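Long-range contacts in LamCAT (Aquimarina, PDB 6JH5), which is a marine bacterial laminarinase of glycoside hydrolase family 16, an enzyme that probably cleaves the beta-1,3-glucan laminarin by hydrolysis: residues I87-F92 / M120-T125; S91-W96 / G211-N216; A127-T132 / G147-S152. All blocks are in the same frame, centred on the assembly; numbering follows the deposited sequence. Where two conformers were deposited one is given.

Interaction 1: residues I87-F92 / M120-T125; sequences IAMPSF and MEHVNT
Met89 and Met120 reach toward each other and touch tip to tip, Met89 CE lying 3.6 Å from Met120 SD. Ile87 adds its CD1, 4.2 Å from Met120 CE. These apolar tips meet between strand 81-88, with the residue after it, and strand 120-121; Tyr160 of strand 158-164 touches all three. Met120 gets there by bending at chi2 (-75°) and chi3 (-66°), a flexibility that suits the 9.5 Å between Ile87 CA and Met120 CA. With an alanine at Met120, Met89 CE and Ile87 CD1 would probably lose their common partner and a gap would open beneath them. Met120 and Glu121 match the end of the ExDxxE signature of family 16, consistent with a place beside the catalytic cleft.

A sulfur-aromatic contact follows: Met89 SD sits obliquely, 4.7 Å from the centroid of the His122 ring.

Two waters carry polar links between the segments. One molecule donates to Pro90 O and hydrogen-bonds to His122 ND1, 2.7 Å away in the ring plane, while His122 NE2 bonds to Glu126 O; the ring is thus held at both nitrogens. A second water joins Ser91 OG to Thr125 O, the latter bond weak. Asn124 CA makes a CA-H...O contact of 3.2 Å with Phe92 O, and Thr125 CG2 packs on Phe92 CA.

The chemistry thus grades from thioether packing at the strands to water-mediated bonding at the loops.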
# COMPACT_ATOMS: atom_id res chain seq x y z
N ILE A 87 5.88 2.45 -9.51
CA ILE A 87 5.31 3.67 -8.90
C ILE A 87 6.33 4.80 -8.84
O ILE A 87 7.45 4.52 -8.55
CB ILE A 87 4.91 3.33 -7.46
CG1 ILE A 87 3.97 2.13 -7.43
CG2 ILE A 87 4.29 4.51 -6.74
CD1 ILE A 87 3.57 1.72 -6.02
N ALA A 88 5.85 6.00 -9.11
CA ALA A 88 6.58 7.27 -8.94
C ALA A 88 5.74 8.05 -7.93
O ALA A 88 4.59 8.15 -8.12
CB ALA A 88 6.74 8.00 -10.25
N MET A 89 6.35 8.52 -6.86
CA MET A 89 5.52 9.17 -5.84
C MET A 89 6.10 10.52 -5.44
O MET A 89 7.26 10.72 -5.60
CB MET A 89 5.43 8.27 -4.59
CG MET A 89 6.72 8.17 -3.82
SD MET A 89 6.70 6.70 -2.75
CE MET A 89 7.23 5.41 -3.89
N PRO A 90 5.30 11.42 -4.88
CA PRO A 90 5.80 12.71 -4.45
C PRO A 90 6.63 12.55 -3.17
O PRO A 90 6.54 11.59 -2.50
CB PRO A 90 4.57 13.55 -4.11
CG PRO A 90 3.40 12.67 -4.33
CD PRO A 90 3.88 11.26 -4.60
N SER A 91 7.42 13.56 -2.89
CA SER A 91 8.26 13.58 -1.68
C SER A 91 8.08 14.96 -1.04
O SER A 91 8.56 15.92 -1.57
CB SER A 91 9.69 13.31 -2.08
OG SER A 91 10.57 13.40 -0.98
N PHE A 92 7.31 15.02 0.03
CA PHE A 92 7.07 16.30 0.72
C PHE A 92 6.66 16.02 2.16
O PHE A 92 6.16 14.98 2.45
CB PHE A 92 6.03 17.15 0.00
CG PHE A 92 4.64 16.57 -0.07
CD1 PHE A 92 4.26 15.79 -1.14
CD2 PHE A 92 3.72 16.84 0.91
CE1 PHE A 92 2.98 15.29 -1.21
CE2 PHE A 92 2.44 16.33 0.85
CZ PHE A 92 2.08 15.57 -0.22
N MET A 120 5.20 -1.32 -0.15
CA MET A 120 5.92 -0.04 -0.19
C MET A 120 5.19 0.99 0.68
O MET A 120 4.01 1.12 0.54
CB MET A 120 5.99 0.53 -1.62
CG MET A 120 6.77 1.83 -1.78
SD MET A 120 5.95 3.36 -1.20
CE MET A 120 4.57 3.48 -2.34
N GLU A 121 5.94 1.59 1.59
CA GLU A 121 5.47 2.80 2.28
C GLU A 121 6.58 3.85 2.22
O GLU A 121 7.70 3.49 2.31
CB GLU A 121 5.07 2.57 3.73
CG GLU A 121 3.71 1.93 3.85
CD GLU A 121 3.39 1.69 5.32
OE1 GLU A 121 4.01 0.81 5.87
OE2 GLU A 121 2.63 2.46 5.87
N HIS A 122 6.19 5.10 2.06
CA HIS A 122 7.16 6.20 2.11
C HIS A 122 6.56 7.33 2.94
O HIS A 122 5.38 7.50 2.86
CB HIS A 122 7.52 6.70 0.71
CG HIS A 122 8.51 7.81 0.70
ND1 HIS A 122 8.14 9.12 0.61
CD2 HIS A 122 9.84 7.81 0.86
CE1 HIS A 122 9.20 9.87 0.66
NE2 HIS A 122 10.24 9.10 0.81
N VAL A 123 7.39 8.04 3.70
CA VAL A 123 6.85 9.19 4.47
C VAL A 123 7.73 10.41 4.25
O VAL A 123 8.91 10.27 4.06
CB VAL A 123 6.72 8.95 5.98
CG1 VAL A 123 5.60 8.00 6.35
CG2 VAL A 123 8.03 8.51 6.58
N ASN A 124 7.06 11.55 4.24
CA ASN A 124 7.77 12.84 4.25
C ASN A 124 8.76 12.93 3.08
O ASN A 124 8.37 12.67 1.99
CB ASN A 124 8.37 13.05 5.63
CG ASN A 124 7.32 13.17 6.71
OD1 ASN A 124 6.26 13.68 6.47
ND2 ASN A 124 7.63 12.65 7.88
N THR A 125 10.00 13.31 3.36
CA THR A 125 11.02 13.45 2.29
C THR A 125 12.13 12.41 2.49
O THR A 125 13.22 12.64 2.05
CB THR A 125 11.57 14.88 2.25
OG1 THR A 125 12.17 15.21 3.50
CG2 THR A 125 10.50 15.89 1.94
O HOH W 1 5.95 10.51 -0.11
O HOH W 2 12.92 12.06 -1.23

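Interaction 2: residues S91-W96 / G211-N216; sequences SFMGSW and GFNIDN
Met93 starts with CG beside its backbone N (chi1 -65°) and bends twice more, a curl that lays the chain obliquely across Asn213: Met93 CE comes to 3.8 Å from Asn213 ND2, and Met93 CB also rests against Asn213 O. Ile214 points its first bond past the other segment, but the turn at chi2 (-55°) swings its tip inward until Ile214 CD1 is 3.6 Å from Gly94 CA. That approach leaves no place for a side chain on Gly94, whose CB would collide with Ile214 CD1; the backbone conformation of Gly94 asks for glycine too, since a CB would press on the carbonyl oxygen of Met93.

Gly94 occupies the third position of a type II beta turn from Phe92 to Ser95, the tight bend that leads into strand 95-103 of the lectin-like beta-sandwich found in family 16. Phe92 O closes the turn by accepting two bonds, from Ser95 N at 3.1 Å and from Ser95 OG at 2.8 Å, the hydroxyl arriving in the carbonyl plane on a lone pair. Ser95 CB lies over the centre of one face of the Phe92 ring; a small serine permits this closeness. Asn124 OD1 takes the N-H of Gly94.

Across the contact the loop 211-216 is tied to the turn by one direct hydrogen bond, from Asp215 N to Met93 O (2.9 Å), nearly straight at the hydrogen (169°) though the donor is tilted from the carbonyl plane. The same oxygen receives a CA-H...O contact from Ile214. Asp215 divides its carboxylate: OD1 accepts from Asn217 N, whereas Asp215 OD2 accepts a hydrogen bond from a water, 2.7 Å away, that in turn accepts from Met93 N.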
# COMPACT_ATOMS: atom_id res chain seq x y z
N SER A 91 7.42 13.56 -2.89
CA SER A 91 8.26 13.58 -1.68
C SER A 91 8.08 14.96 -1.04
O SER A 91 8.56 15.92 -1.57
CB SER A 91 9.69 13.31 -2.08
OG SER A 91 10.57 13.40 -0.98
N PHE A 92 7.31 15.02 0.03
CA PHE A 92 7.07 16.30 0.72
C PHE A 92 6.66 16.02 2.16
O PHE A 92 6.16 14.98 2.45
CB PHE A 92 6.03 17.15 0.00
CG PHE A 92 4.64 16.57 -0.07
CD1 PHE A 92 4.26 15.79 -1.14
CD2 PHE A 92 3.72 16.84 0.91
CE1 PHE A 92 2.98 15.29 -1.21
CE2 PHE A 92 2.44 16.33 0.85
CZ PHE A 92 2.08 15.57 -0.22
N MET A 93 6.83 17.02 3.02
CA MET A 93 6.47 16.82 4.44
C MET A 93 4.96 16.56 4.58
O MET A 93 4.17 17.33 4.12
CB MET A 93 6.91 18.02 5.27
CG MET A 93 8.41 18.20 5.32
SD MET A 93 9.35 16.78 5.96
CE MET A 93 8.49 16.59 7.52
N GLY A 94 4.65 15.47 5.27
CA GLY A 94 3.27 15.03 5.53
C GLY A 94 2.77 13.96 4.57
O GLY A 94 1.77 13.37 4.85
N SER A 95 3.50 13.72 3.51
CA SER A 95 3.06 12.74 2.50
C SER A 95 3.18 11.30 3.02
O SER A 95 4.10 11.01 3.71
CB SER A 95 3.82 12.90 1.22
OG SER A 95 5.16 12.56 1.40
N TRP A 96 2.22 10.46 2.65
CA TRP A 96 2.27 9.04 3.08
C TRP A 96 1.70 8.11 2.00
O TRP A 96 0.62 7.60 2.18
CB TRP A 96 1.56 8.91 4.42
CG TRP A 96 1.78 7.62 5.14
CD1 TRP A 96 2.57 6.56 4.79
CD2 TRP A 96 1.17 7.28 6.38
NE1 TRP A 96 2.48 5.58 5.74
CE2 TRP A 96 1.63 6.00 6.72
CE3 TRP A 96 0.25 7.93 7.21
CZ2 TRP A 96 1.22 5.36 7.88
CZ3 TRP A 96 -0.13 7.29 8.36
CH2 TRP A 96 0.33 6.03 8.68
N GLY A 211 3.63 12.36 10.79
CA GLY A 211 3.50 13.59 11.58
C GLY A 211 2.50 14.56 10.97
O GLY A 211 1.85 14.23 10.01
N PHE A 212 2.40 15.73 11.58
CA PHE A 212 1.36 16.72 11.23
C PHE A 212 1.94 18.01 10.66
O PHE A 212 1.21 18.95 10.57
CB PHE A 212 0.43 16.86 12.42
CG PHE A 212 -0.13 15.53 12.85
CD1 PHE A 212 -1.24 15.01 12.23
CD2 PHE A 212 0.46 14.79 13.84
CE1 PHE A 212 -1.75 13.77 12.59
CE2 PHE A 212 -0.04 13.55 14.20
CZ PHE A 212 -1.15 13.05 13.58
N ASN A 213 3.21 17.98 10.29
CA ASN A 213 3.82 19.15 9.62
C ASN A 213 3.58 18.91 8.13
O ASN A 213 4.21 18.07 7.57
CB ASN A 213 5.32 19.21 9.92
CG ASN A 213 6.08 20.14 9.00
OD1 ASN A 213 5.52 21.07 8.45
ND2 ASN A 213 7.37 19.93 8.90
N ILE A 214 2.65 19.66 7.55
CA ILE A 214 2.31 19.44 6.13
C ILE A 214 2.87 20.58 5.28
O ILE A 214 2.63 21.71 5.62
CB ILE A 214 0.79 19.31 5.94
CG1 ILE A 214 0.11 18.41 6.98
CG2 ILE A 214 0.49 18.86 4.53
CD1 ILE A 214 0.66 17.02 7.09
N ASP A 215 3.57 20.21 4.21
CA ASP A 215 4.07 21.21 3.25
C ASP A 215 2.88 21.52 2.36
O ASP A 215 2.65 20.86 1.40
CB ASP A 215 5.24 20.65 2.45
CG ASP A 215 5.78 21.62 1.41
OD1 ASP A 215 5.23 22.69 1.28
OD2 ASP A 215 6.74 21.25 0.79
N ASN A 216 2.19 22.62 2.65
CA ASN A 216 0.97 23.02 1.89
C ASN A 216 1.33 23.55 0.51
O ASN A 216 0.45 23.71 -0.28
CB ASN A 216 0.09 23.96 2.69
CG ASN A 216 -0.58 23.23 3.83
OD1 ASN A 216 -1.08 22.14 3.65
ND2 ASN A 216 -0.51 23.80 5.01
O HOH W 3 8.27 19.29 1.89

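Interaction 3: residues A127-T132 / G147-S152; sequences AQTHGT and GSIPVS
Antiparallel beta pairing joins 127-132 to 147-152 within the hairpin of strands 128-136 and 142-150, their directions 155° apart. Two hydrogen-bonded pairs set the register: Thr129 and Ile149 exchange bonds both ways, as do Gly131 and Gly147, with Gly131 N to Gly147 O at 2.9 Å. Pro150, which has no N-H to give, faces Gln128 at a non-hydrogen-bonded position. Beyond it the pairing frays: Val151 N bonds to Ala127 O at 3.0 Å, but from 49° out of the carbonyl plane.

Thr129 and Ile149 lie side by side, Thr129 OG1 and Ile149 CG2 3.8 Å apart, and Val151 CG2 crosses onto the threonine; Val173 covers both Thr129 and Ile149, so beta-branched side chains fit here, the threonine adding a hydroxyl. His130 and Ser148 share the other face, His130 ND1 lying 3.7 Å from Ser148 CB. A water donates to Gln128 OE1 and also bonds Ser148 OG, while another meets His130 ND1 in the ring plane. Glu126 OE1 gathers Gln128 NE2 and His130 NE2, and Trp209 meets the His130 ring edge-to-face. Alternate residues on opposite faces, with backbone bonds at every second pair, mark an antiparallel beta hairpin, here within the family 16 beta-sandwich.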
# COMPACT_ATOMS: atom_id res chain seq x y z
N ALA A 127 14.79 9.51 2.21
CA ALA A 127 15.50 8.98 1.04
C ALA A 127 15.52 7.45 1.14
O ALA A 127 16.53 6.86 0.93
CB ALA A 127 16.90 9.54 0.96
N GLN A 128 14.41 6.87 1.54
CA GLN A 128 14.30 5.41 1.67
C GLN A 128 12.82 5.03 1.67
O GLN A 128 11.99 5.89 1.85
CB GLN A 128 14.87 4.93 2.99
CG GLN A 128 14.09 5.50 4.16
CD GLN A 128 14.69 5.20 5.50
OE1 GLN A 128 15.56 4.38 5.62
NE2 GLN A 128 14.18 5.86 6.53
N THR A 129 12.56 3.76 1.46
CA THR A 129 11.18 3.22 1.50
C THR A 129 11.17 2.02 2.45
O THR A 129 12.20 1.49 2.70
CB THR A 129 10.61 2.89 0.12
OG1 THR A 129 11.37 1.84 -0.45
CG2 THR A 129 10.56 4.08 -0.81
N HIS A 130 9.99 1.64 2.90
CA HIS A 130 9.85 0.60 3.93
C HIS A 130 8.94 -0.54 3.48
O HIS A 130 8.04 -0.30 2.72
CB HIS A 130 9.24 1.23 5.19
CG HIS A 130 10.01 2.40 5.71
ND1 HIS A 130 10.91 2.29 6.71
CD2 HIS A 130 9.99 3.70 5.37
CE1 HIS A 130 11.44 3.46 6.95
NE2 HIS A 130 10.89 4.33 6.15
N GLY A 131 9.25 -1.73 3.98
CA GLY A 131 8.47 -2.95 3.74
C GLY A 131 8.18 -3.57 5.08
O GLY A 131 9.07 -3.66 5.86
N THR A 132 6.91 -3.84 5.36
CA THR A 132 6.55 -4.29 6.73
C THR A 132 5.41 -5.31 6.75
O THR A 132 4.63 -5.31 5.85
CB THR A 132 6.01 -3.05 7.49
OG1 THR A 132 6.93 -1.98 7.32
CG2 THR A 132 5.77 -3.24 8.97
N GLY A 147 11.50 -3.44 7.44
CA GLY A 147 12.80 -3.23 6.80
C GLY A 147 12.77 -2.04 5.87
O GLY A 147 11.73 -1.61 5.51
N SER A 148 13.94 -1.56 5.50
CA SER A 148 13.99 -0.38 4.62
C SER A 148 15.16 -0.48 3.65
O SER A 148 16.03 -1.26 3.85
CB SER A 148 14.08 0.87 5.44
OG SER A 148 15.31 0.90 6.13
N ILE A 149 15.08 0.33 2.61
CA ILE A 149 16.15 0.38 1.58
C ILE A 149 16.30 1.82 1.11
O ILE A 149 15.34 2.47 0.93
CB ILE A 149 15.84 -0.57 0.42
CG1 ILE A 149 17.00 -0.62 -0.57
CG2 ILE A 149 14.54 -0.19 -0.26
CD1 ILE A 149 16.82 -1.62 -1.66
N PRO A 150 17.53 2.33 0.94
CA PRO A 150 17.69 3.67 0.42
C PRO A 150 17.18 3.76 -1.02
O PRO A 150 17.42 2.88 -1.78
CB PRO A 150 19.20 3.86 0.40
CG PRO A 150 19.68 2.92 1.46
CD PRO A 150 18.80 1.70 1.31
N VAL A 151 16.40 4.79 -1.25
CA VAL A 151 15.92 5.12 -2.61
C VAL A 151 16.16 6.61 -2.74
O VAL A 151 15.50 7.37 -2.07
CB VAL A 151 14.43 4.76 -2.76
CG1 VAL A 151 13.95 5.07 -4.16
CG2 VAL A 151 14.21 3.29 -2.45
N SER A 152 17.16 6.95 -3.54
CA SER A 152 17.37 8.47 -3.69
C SER A 152 16.37 9.40 -4.42
O SER A 152 16.29 10.56 -4.07
CB SER A 152 18.79 8.71 -4.11
OG SER A 152 19.03 8.11 -5.33
O HOH W 4 17.25 2.40 4.48
O HOH W 5 11.43 0.16 8.36

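Overall arrangement
Interactions 1 and 2 share Ser91 and Phe92, and the backbone of Asn124 also meets Ser95, probably by a hydrogen bond from Asn124 N to Ser95 O. Interaction 1 also runs on into interaction 3, where Glu121 O meets His130 N at 3.0 Å, whereas interactions 2 and 3 are about 7 Å apart at their nearest atoms. Interaction 1 has the most buried residues and lies nearest the chain's centre, about 11 Å from it; its strand end is apolar packing. Interaction 2, about 18 Å out, fastens a peripheral loop to a turn with a single direct bond. Interaction 3, between them in depth, is built on regular backbone pairing with one solvated face.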